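PDB 6GZU: conserved membrane protein from Chlamydia abortus, which acts as a secreted effector that combines deubiquitinating and acetyltransferase activities and induces fragmentation of the host Golgi apparatus. Local coordinates for residues His20-Ile28 against Phe38-Ser46; Gly131-Ile139 against Phe149-Ile157. All coordinates share one frame; numbering follows the deposited sequence. Where two conformers were deposited one is given.

The two contacts follow one another along the chain: contact 1 closes before contact 2 opens, and their centres lie about 15 Å apart. Contact 1 joins helix 20-33 to the loop between strand 37-38 and helix 51-58. Contact 2 pairs strands 134-141 and 146-150 inside the mixed five-stranded sheet, of which strand 37-38 forms one outermost member. They meet at Trp135, whose CH2 lies 3.7 Å from His20 CB and likewise packs on Pro45, while Ile23 also touches the indole. The first helix of this C-terminal, probably catalytic portion of the protein and its loop are thus built against the strand carrying His134, a probable catalytic residue of the CE-clan protease fold.

Contact 1 of 2, residues His20-Ile28 against Phe38-Ser46; sequences HLEISTHLI and FVPSLYTPS
His20 lays its imidazole against the ring of Pro45, whose CG sits 3.7 Å from the centroid and only 5° off the ring normal, a nearly centred CH-pi contact. In this probable CE-clan protease domain the contact joins the start of helix 20-33 to an irregular loop that leaves outermost strand 37-38 of the mixed five-stranded sheet and contains an ST turn at Ser41. A chi1 of -171°, with CG opposite the backbone N, carries the imidazole of His20 out from the helix to the bend of the loop. Ser24 OG, one helical turn on, lies across the opposite face of the imidazole toward its rim, so that the ring is held between a proline and a serine. Its edge is used by water 1, which lies in the ring plane 2.7 Å from His20 NE2 and donates to Ser41 O. Water 2 joins Ser24 OG to the same carbonyl; His20 NE2 and Ser24 OG are thus each bridged by a water to one oxygen. Leu42 CD2 lies 4.1 Å from Ser24 CB, and from Leu27 onward the contact is mostly apolar. Val39 spreads its two methyls over the helix: CG1 is 3.9 Å from Leu27 CB and also meets Ile28 CD1, whose side chain crosses that of Val39 at about a right angle. Val39 CG2 instead approaches the carbonyl oxygen of Leu27. Pro104 of strand 100-107 and Leu212 of helix 204-217 add to the packing around Leu27. Ser41 OG, which also bonds to Asp86, accepts from Tyr43 N at 2.9 Å in the ST turn and from Thr44 N at 3.0 Å in an ST motif.

Contact 2 of 2, residues Gly131-Ile139 against Phe149-Ile157; sequences GISHWTLVI and FFDSLANFI
A probable Cys-His-Asp catalytic triad, as in other CE-clan cysteine proteases, takes His134 from one strand of this beta hairpin and Asp151 from the start of the turn that follows the other, and would be completed by Cys204, which touches the His134 side chain. His134 NE2 donates to Asp151 OD1 at 2.7 Å in a fairly straight bond (164°). The acceptor lies close to the imidazole plane, yet the histidine meets the carboxylate from above its plane. Leu153 N reaches the same OD1 from the opposite face at 2.8 Å, forming an Asx turn, and Phe156 N binds OD2 at 3.0 Å. Three N-H groups thus grip the carboxylate and fix its rotation. Phe156 lies over one face of the imidazole, offset toward the rim, the planes inclined by 32°, and His134 CB stands over the phenyl face, 3.7 Å from its centroid. Leu153 CD1 packs near His134 CE1. Over the face of the carboxylate from which the histidine comes, Thr136 CG2 lies 3.7 Å from Asp151 CG; the threonine takes the conformation with OG1 between the backbone N and carbonyl carbon (chi1 59°), and that hydroxyl bonds to Leu105 O. Phe149 CE1 closes against the same threonine. Farther along the two strands, Leu137 and Phe150 form an antiparallel hydrogen-bonded pair, Leu137 N to Phe150 O at 2.9 Å and Phe150 N to Leu137 O at 2.8 Å. Water 3 links Trp135 O to Ser152 N where the chains part. Strands 100-107 and 188-191 flank strands 134-141 and 146-150 respectively, while helix 204-217 packs on Trp135 and Phe150, with Phe211 stacked on the Phe150 ring, and helix 159-174 packs on Val138 and Phe149 through Leu166.

Contact 1 of 2, residues His20-Ile28 against Phe38-Ser46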
loop_
_atom_site.group_PDB
_atom_site.type_symbol
_atom_site.label_atom_id
_atom_site.label_comp_id
_atom_site.label_asym_id
_atom_site.label_seq_id
_atom_site.Cartn_x
_atom_site.Cartn_y
_atom_site.Cartn_z
ATOM N N HIS A 20 -11.407 -1.553 3.344
ATOM C CA HIS A 20 -10.112 -1.224 3.907
ATOM C C HIS A 20 -9.727 -2.192 5.032
ATOM O O HIS A 20 -8.559 -2.594 5.136
ATOM C CB HIS A 20 -10.111 0.187 4.438
ATOM C CG HIS A 20 -8.753 0.669 4.848
ATOM N ND1 HIS A 20 -8.542 1.391 5.998
ATOM C CD2 HIS A 20 -7.549 0.590 4.223
ATOM C CE1 HIS A 20 -7.262 1.721 6.082
ATOM N NE2 HIS A 20 -6.634 1.229 5.026
ATOM N N LEU A 21 -10.671 -2.559 5.895
ATOM C CA LEU A 21 -10.333 -3.442 7.029
ATOM C C LEU A 21 -9.916 -4.851 6.578
ATOM O O LEU A 21 -8.963 -5.428 7.125
ATOM C CB LEU A 21 -11.482 -3.509 8.071
ATOM C CG LEU A 21 -11.711 -2.139 8.744
ATOM C CD1 LEU A 21 -12.866 -2.127 9.731
ATOM C CD2 LEU A 21 -10.449 -1.647 9.432
ATOM N N GLU A 22 -10.598 -5.387 5.566
ATOM C CA GLU A 22 -10.240 -6.702 5.006
ATOM C C GLU A 22 -8.884 -6.680 4.325
ATOM O O GLU A 22 -8.063 -7.596 4.511
ATOM C CB GLU A 22 -11.312 -7.195 4.044
ATOM C CG GLU A 22 -12.471 -7.748 4.809
ATOM C CD GLU A 22 -13.851 -7.628 4.160
ATOM O OE1 GLU A 22 -14.172 -6.654 3.450
ATOM O OE2 GLU A 22 -14.662 -8.521 4.431
ATOM N N ILE A 23 -8.611 -5.609 3.587
ATOM C CA ILE A 23 -7.303 -5.475 2.977
ATOM C C ILE A 23 -6.229 -5.360 4.065
ATOM O O ILE A 23 -5.207 -6.047 4.028
ATOM C CB ILE A 23 -7.248 -4.217 2.097
ATOM C CG1 ILE A 23 -8.142 -4.399 0.862
ATOM C CG2 ILE A 23 -5.806 -3.943 1.665
ATOM C CD1 ILE A 23 -8.489 -3.068 0.154
ATOM N N SER A 24 -6.467 -4.506 5.050
ATOM C CA SER A 24 -5.487 -4.340 6.121
ATOM C C SER A 24 -5.271 -5.633 6.894
ATOM O O SER A 24 -4.158 -5.877 7.350
ATOM C CB SER A 24 -5.932 -3.236 7.074
ATOM O OG SER A 24 -5.841 -1.983 6.424
ATOM N N THR A 25 -6.311 -6.444 7.036
ATOM C CA THR A 25 -6.178 -7.725 7.723
ATOM C C THR A 25 -5.198 -8.586 6.940
ATOM O O THR A 25 -4.371 -9.264 7.550
ATOM C CB THR A 25 -7.556 -8.421 7.840
ATOM O OG1 THR A 25 -8.371 -7.642 8.717
ATOM C CG2 THR A 25 -7.482 -9.850 8.442
ATOM N N HIS A 26 -5.325 -8.624 5.607
ATOM C CA HIS A 26 -4.364 -9.397 4.824
ATOM C C HIS A 26 -2.939 -8.872 4.926
ATOM O O HIS A 26 -1.990 -9.657 4.953
ATOM C CB HIS A 26 -4.802 -9.610 3.363
ATOM C CG HIS A 26 -4.096 -10.761 2.721
ATOM N ND1 HIS A 26 -4.279 -12.061 3.158
ATOM C CD2 HIS A 26 -3.164 -10.806 1.739
ATOM C CE1 HIS A 26 -3.513 -12.863 2.435
ATOM N NE2 HIS A 26 -2.812 -12.122 1.584
ATOM N N LEU A 27 -2.771 -7.556 4.944
ATOM C CA LEU A 27 -1.436 -6.978 5.151
ATOM C C LEU A 27 -0.850 -7.420 6.482
ATOM O O LEU A 27 0.313 -7.829 6.544
ATOM C CB LEU A 27 -1.454 -5.452 4.989
ATOM C CG LEU A 27 -1.437 -4.929 3.547
ATOM C CD1 LEU A 27 -2.289 -5.573 2.524
ATOM C CD2 LEU A 27 -1.694 -3.400 3.634
ATOM N N ILE A 28 -1.651 -7.420 7.550
ATOM C CA ILE A 28 -1.170 -7.877 8.843
ATOM C C ILE A 28 -0.815 -9.370 8.790
ATOM O O ILE A 28 0.226 -9.801 9.330
ATOM C CB ILE A 28 -2.221 -7.614 9.975
ATOM C CG1 ILE A 28 -2.342 -6.110 10.270
ATOM C CG2 ILE A 28 -1.889 -8.390 11.282
ATOM C CD1 ILE A 28 -1.027 -5.470 10.831
ATOM N N PHE A 38 6.338 -3.324 6.254
ATOM C CA PHE A 38 5.654 -2.290 6.996
ATOM C C PHE A 38 4.194 -2.188 6.514
ATOM O O PHE A 38 3.912 -1.993 5.314
ATOM C CB PHE A 38 6.349 -0.961 6.752
ATOM C CG PHE A 38 5.684 0.206 7.396
ATOM C CD1 PHE A 38 4.710 0.939 6.713
ATOM C CD2 PHE A 38 6.070 0.636 8.657
ATOM C CE1 PHE A 38 4.114 2.030 7.286
ATOM C CE2 PHE A 38 5.454 1.759 9.246
ATOM C CZ PHE A 38 4.474 2.429 8.575
ATOM N N VAL A 39 3.270 -2.278 7.458
ATOM C CA VAL A 39 1.844 -2.072 7.191
ATOM C C VAL A 39 1.474 -0.671 7.679
ATOM O O VAL A 39 1.739 -0.328 8.833
ATOM C CB VAL A 39 1.064 -3.098 7.974
ATOM C CG1 VAL A 39 -0.484 -2.890 7.765
ATOM C CG2 VAL A 39 1.530 -4.515 7.555
ATOM N N PRO A 40 0.923 0.164 6.782
ATOM C CA PRO A 40 0.581 1.544 7.122
ATOM C C PRO A 40 -0.691 1.656 7.923
ATOM O O PRO A 40 -1.235 0.655 8.399
ATOM C CB PRO A 40 0.422 2.225 5.749
ATOM C CG PRO A 40 -0.150 1.118 4.881
ATOM C CD PRO A 40 0.599 -0.159 5.379
ATOM N N SER A 41 -1.185 2.871 8.078
ATOM C CA SER A 41 -2.287 3.125 9.010
ATOM C C SER A 41 -3.470 2.199 8.801
ATOM O O SER A 41 -3.943 2.024 7.679
ATOM C CB SER A 41 -2.786 4.544 8.797
ATOM O OG SER A 41 -4.002 4.729 9.506
ATOM N N LEU A 42 -3.955 1.605 9.884
ATOM C CA LEU A 42 -5.153 0.756 9.829
ATOM C C LEU A 42 -6.421 1.604 9.837
ATOM O O LEU A 42 -7.535 1.071 9.690
ATOM C CB LEU A 42 -5.193 -0.213 11.011
ATOM C CG LEU A 42 -3.943 -1.061 11.256
ATOM C CD1 LEU A 42 -4.183 -2.060 12.393
ATOM C CD2 LEU A 42 -3.500 -1.806 9.985
ATOM N N TYR A 43 -6.266 2.916 9.991
ATOM C CA TYR A 43 -7.400 3.824 10.159
ATOM C C TYR A 43 -7.723 4.679 8.911
ATOM O O TYR A 43 -8.901 4.910 8.593
ATOM C CB TYR A 43 -7.122 4.732 11.352
ATOM C CG TYR A 43 -8.252 5.623 11.741
ATOM C CD1 TYR A 43 -9.417 5.095 12.267
ATOM C CD2 TYR A 43 -8.142 7.000 11.629
ATOM C CE1 TYR A 43 -10.467 5.919 12.656
ATOM C CE2 TYR A 43 -9.187 7.833 12.005
ATOM C CZ TYR A 43 -10.344 7.282 12.515
ATOM O OH TYR A 43 -11.379 8.109 12.892
ATOM N N THR A 44 -6.692 5.159 8.208
ATOM C CA THR A 44 -6.873 6.058 7.060
ATOM C C THR A 44 -6.193 5.475 5.825
ATOM O O THR A 44 -4.955 5.383 5.780
ATOM C CB THR A 44 -6.267 7.460 7.361
ATOM O OG1 THR A 44 -6.829 7.976 8.584
ATOM C CG2 THR A 44 -6.522 8.442 6.208
ATOM N N PRO A 45 -6.971 5.100 4.790
ATOM C CA PRO A 45 -6.317 4.671 3.534
ATOM C C PRO A 45 -5.645 5.865 2.874
ATOM O O PRO A 45 -6.007 7.008 3.173
ATOM C CB PRO A 45 -7.487 4.261 2.612
ATOM C CG PRO A 45 -8.717 4.261 3.520
ATOM C CD PRO A 45 -8.444 5.125 4.699
ATOM N N SER A 46 -4.698 5.607 1.984
ATOM C CA SER A 46 -4.067 6.697 1.215
ATOM C C SER A 46 -4.873 6.979 -0.050
ATOM O O SER A 46 -5.742 6.172 -0.438
ATOM C CB SER A 46 -2.657 6.287 0.796
ATOM O OG SER A 46 -1.865 5.981 1.965
HETATM O O HOH W 1 -4.001 1.511 4.867
HETATM O O HOH W 2 -3.369 -0.568 5.961
#

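Contact 2 of 2, residues Gly131-Ile139 against Phe149-Ile157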
loop_
_atom_site.group_PDB
_atom_site.type_symbol
_atom_site.label_atom_id
_atom_site.label_comp_id
_atom_site.label_asym_id
_atom_site.label_seq_id
_atom_site.Cartn_x
_atom_site.Cartn_y
_atom_site.Cartn_z
ATOM N N GLY A 131 -18.678 -1.065 -5.162
ATOM C CA GLY A 131 -18.552 -0.497 -6.500
ATOM C C GLY A 131 -18.314 1.006 -6.596
ATOM O O GLY A 131 -18.195 1.537 -7.689
ATOM N N ILE A 132 -18.253 1.704 -5.465
ATOM C CA ILE A 132 -17.941 3.131 -5.452
ATOM C C ILE A 132 -16.490 3.291 -5.253
ATOM O O ILE A 132 -15.896 4.074 -5.952
ATOM C CB ILE A 132 -18.666 3.867 -4.359
ATOM C CG1 ILE A 132 -20.147 3.707 -4.578
ATOM C CG2 ILE A 132 -18.318 5.331 -4.329
ATOM C CD1 ILE A 132 -20.954 4.654 -3.761
ATOM N N SER A 133 -15.918 2.532 -4.321
ATOM C CA SER A 133 -14.460 2.496 -4.104
ATOM C C SER A 133 -13.723 1.841 -5.248
ATOM O O SER A 133 -14.206 0.821 -5.748
ATOM C CB SER A 133 -14.131 1.614 -2.888
ATOM O OG SER A 133 -14.700 2.159 -1.733
ATOM N N HIS A 134 -12.533 2.356 -5.607
ATOM C CA HIS A 134 -11.577 1.523 -6.331
ATOM C C HIS A 134 -10.308 1.506 -5.511
ATOM O O HIS A 134 -9.895 2.539 -5.001
ATOM C CB HIS A 134 -11.279 2.015 -7.765
ATOM C CG HIS A 134 -10.334 1.117 -8.511
ATOM N ND1 HIS A 134 -10.631 -0.212 -8.769
ATOM C CD2 HIS A 134 -9.083 1.328 -9.005
ATOM C CE1 HIS A 134 -9.612 -0.771 -9.409
ATOM N NE2 HIS A 134 -8.664 0.143 -9.576
ATOM N N TRP A 135 -9.729 0.321 -5.344
ATOM C CA TRP A 135 -8.508 0.128 -4.570
ATOM C C TRP A 135 -7.351 -0.249 -5.456
ATOM O O TRP A 135 -7.498 -1.091 -6.357
ATOM C CB TRP A 135 -8.731 -0.988 -3.549
ATOM C CG TRP A 135 -9.682 -0.642 -2.466
ATOM C CD1 TRP A 135 -10.983 -1.046 -2.328
ATOM C CD2 TRP A 135 -9.389 0.120 -1.320
ATOM N NE1 TRP A 135 -11.530 -0.524 -1.179
ATOM C CE2 TRP A 135 -10.543 0.170 -0.520
ATOM C CE3 TRP A 135 -8.239 0.787 -0.889
ATOM C CZ2 TRP A 135 -10.581 0.886 0.689
ATOM C CZ3 TRP A 135 -8.274 1.479 0.311
ATOM C CH2 TRP A 135 -9.428 1.526 1.087
ATOM N N THR A 136 -6.201 0.386 -5.202
ATOM C CA THR A 136 -4.942 0.047 -5.838
ATOM C C THR A 136 -3.882 -0.049 -4.762
ATOM O O THR A 136 -4.173 0.129 -3.572
ATOM C CB THR A 136 -4.550 1.112 -6.860
ATOM O OG1 THR A 136 -4.423 2.386 -6.207
ATOM C CG2 THR A 136 -5.599 1.245 -7.964
ATOM N N LEU A 137 -2.638 -0.360 -5.145
ATOM C CA LEU A 137 -1.581 -0.594 -4.141
ATOM C C LEU A 137 -0.306 0.101 -4.600
ATOM O O LEU A 137 0.106 -0.062 -5.752
ATOM C CB LEU A 137 -1.322 -2.103 -4.024
ATOM C CG LEU A 137 -0.257 -2.516 -2.998
ATOM C CD1 LEU A 137 -0.768 -2.204 -1.585
ATOM C CD2 LEU A 137 0.113 -4.004 -3.154
ATOM N N VAL A 138 0.369 0.811 -3.694
ATOM C CA VAL A 138 1.695 1.402 -3.991
ATOM C C VAL A 138 2.654 0.696 -3.046
ATOM O O VAL A 138 2.475 0.690 -1.811
ATOM C CB VAL A 138 1.699 2.920 -3.723
ATOM C CG1 VAL A 138 3.138 3.496 -3.789
ATOM C CG2 VAL A 138 0.801 3.643 -4.726
ATOM N N ILE A 139 3.692 0.080 -3.602
ATOM C CA ILE A 139 4.711 -0.558 -2.793
ATOM C C ILE A 139 6.022 0.230 -2.937
ATOM O O ILE A 139 6.489 0.492 -4.062
ATOM C CB ILE A 139 4.988 -2.006 -3.281
ATOM C CG1 ILE A 139 3.713 -2.854 -3.276
ATOM C CG2 ILE A 139 6.132 -2.643 -2.395
ATOM C CD1 ILE A 139 3.871 -4.192 -3.990
ATOM N N PHE A 149 3.439 0.171 -8.601
ATOM C CA PHE A 149 2.029 0.517 -8.543
ATOM C C PHE A 149 1.201 -0.600 -9.172
ATOM O O PHE A 149 1.408 -0.977 -10.355
ATOM C CB PHE A 149 1.797 1.815 -9.344
ATOM C CG PHE A 149 0.351 2.184 -9.482
ATOM C CD1 PHE A 149 -0.402 2.520 -8.368
ATOM C CD2 PHE A 149 -0.251 2.194 -10.717
ATOM C CE1 PHE A 149 -1.735 2.886 -8.494
ATOM C CE2 PHE A 149 -1.567 2.563 -10.843
ATOM C CZ PHE A 149 -2.309 2.886 -9.747
ATOM N N PHE A 150 0.277 -1.139 -8.382
ATOM C CA PHE A 150 -0.627 -2.186 -8.856
ATOM C C PHE A 150 -2.061 -1.725 -8.914
ATOM O O PHE A 150 -2.610 -1.277 -7.925
ATOM C CB PHE A 150 -0.530 -3.415 -7.927
ATOM C CG PHE A 150 -1.490 -4.514 -8.280
ATOM C CD1 PHE A 150 -2.802 -4.480 -7.806
ATOM C CD2 PHE A 150 -1.106 -5.574 -9.103
ATOM C CE1 PHE A 150 -3.702 -5.479 -8.163
ATOM C CE2 PHE A 150 -2.028 -6.579 -9.453
ATOM C CZ PHE A 150 -3.296 -6.529 -8.963
ATOM N N ASP A 151 -2.658 -1.814 -10.106
ATOM C CA ASP A 151 -4.067 -1.524 -10.345
ATOM C C ASP A 151 -4.587 -2.666 -11.182
ATOM O O ASP A 151 -4.165 -2.832 -12.347
ATOM C CB ASP A 151 -4.177 -0.219 -11.118
ATOM C CG ASP A 151 -5.601 0.114 -11.506
ATOM O OD1 ASP A 151 -6.535 -0.598 -11.080
ATOM O OD2 ASP A 151 -5.777 1.075 -12.244
ATOM N N SER A 152 -5.496 -3.467 -10.615
ATOM C CA SER A 152 -6.070 -4.590 -11.342
ATOM C C SER A 152 -6.875 -4.153 -12.550
ATOM O O SER A 152 -7.144 -4.984 -13.433
ATOM C CB SER A 152 -6.941 -5.480 -10.431
ATOM O OG SER A 152 -7.832 -4.717 -9.605
ATOM N N LEU A 153 -7.248 -2.868 -12.630
ATOM C CA LEU A 153 -7.930 -2.359 -13.818
ATOM C C LEU A 153 -6.975 -1.580 -14.747
ATOM O O LEU A 153 -7.450 -0.930 -15.708
ATOM C CB LEU A 153 -9.108 -1.496 -13.393
ATOM C CG LEU A 153 -10.302 -2.303 -12.870
ATOM C CD1 LEU A 153 -11.443 -1.413 -12.407
ATOM C CD2 LEU A 153 -10.840 -3.292 -13.933
ATOM N N ALA A 154 -5.652 -1.663 -14.446
ATOM C CA ALA A 154 -4.528 -1.063 -15.208
ATOM C C ALA A 154 -4.485 0.440 -15.210
ATOM O O ALA A 154 -3.462 1.027 -14.825
ATOM C CB ALA A 154 -4.525 -1.576 -16.678
ATOM N N ASN A 155 -5.530 1.092 -15.713
ATOM C CA ASN A 155 -5.503 2.553 -15.843
ATOM C C ASN A 155 -6.719 3.247 -15.285
ATOM O O ASN A 155 -7.162 4.233 -15.817
ATOM C CB ASN A 155 -5.226 3.007 -17.267
ATOM C CG ASN A 155 -3.803 2.825 -17.621
ATOM O OD1 ASN A 155 -2.905 3.616 -17.190
ATOM N ND2 ASN A 155 -3.538 1.762 -18.357
ATOM N N PHE A 156 -7.259 2.704 -14.211
ATOM C CA PHE A 156 -8.394 3.344 -13.575
ATOM C C PHE A 156 -8.105 4.760 -13.086
ATOM O O PHE A 156 -8.973 5.632 -13.196
ATOM C CB PHE A 156 -8.854 2.499 -12.407
ATOM C CG PHE A 156 -10.183 2.922 -11.822
ATOM C CD1 PHE A 156 -10.233 3.909 -10.832
ATOM C CD2 PHE A 156 -11.376 2.345 -12.229
ATOM C CE1 PHE A 156 -11.420 4.312 -10.259
ATOM C CE2 PHE A 156 -12.558 2.747 -11.664
ATOM C CZ PHE A 156 -12.609 3.741 -10.692
ATOM N N ILE A 157 -6.908 4.995 -12.544
ATOM C CA ILE A 157 -6.571 6.318 -12.089
ATOM C C ILE A 157 -5.898 7.118 -13.208
ATOM O O ILE A 157 -4.915 6.662 -13.819
ATOM C CB ILE A 157 -5.616 6.292 -10.872
ATOM C CG1 ILE A 157 -6.129 5.312 -9.804
ATOM C CG2 ILE A 157 -5.443 7.719 -10.295
ATOM C CD1 ILE A 157 -5.285 5.410 -8.510
HETATM O O HOH W 3 -6.244 -3.099 -7.742
#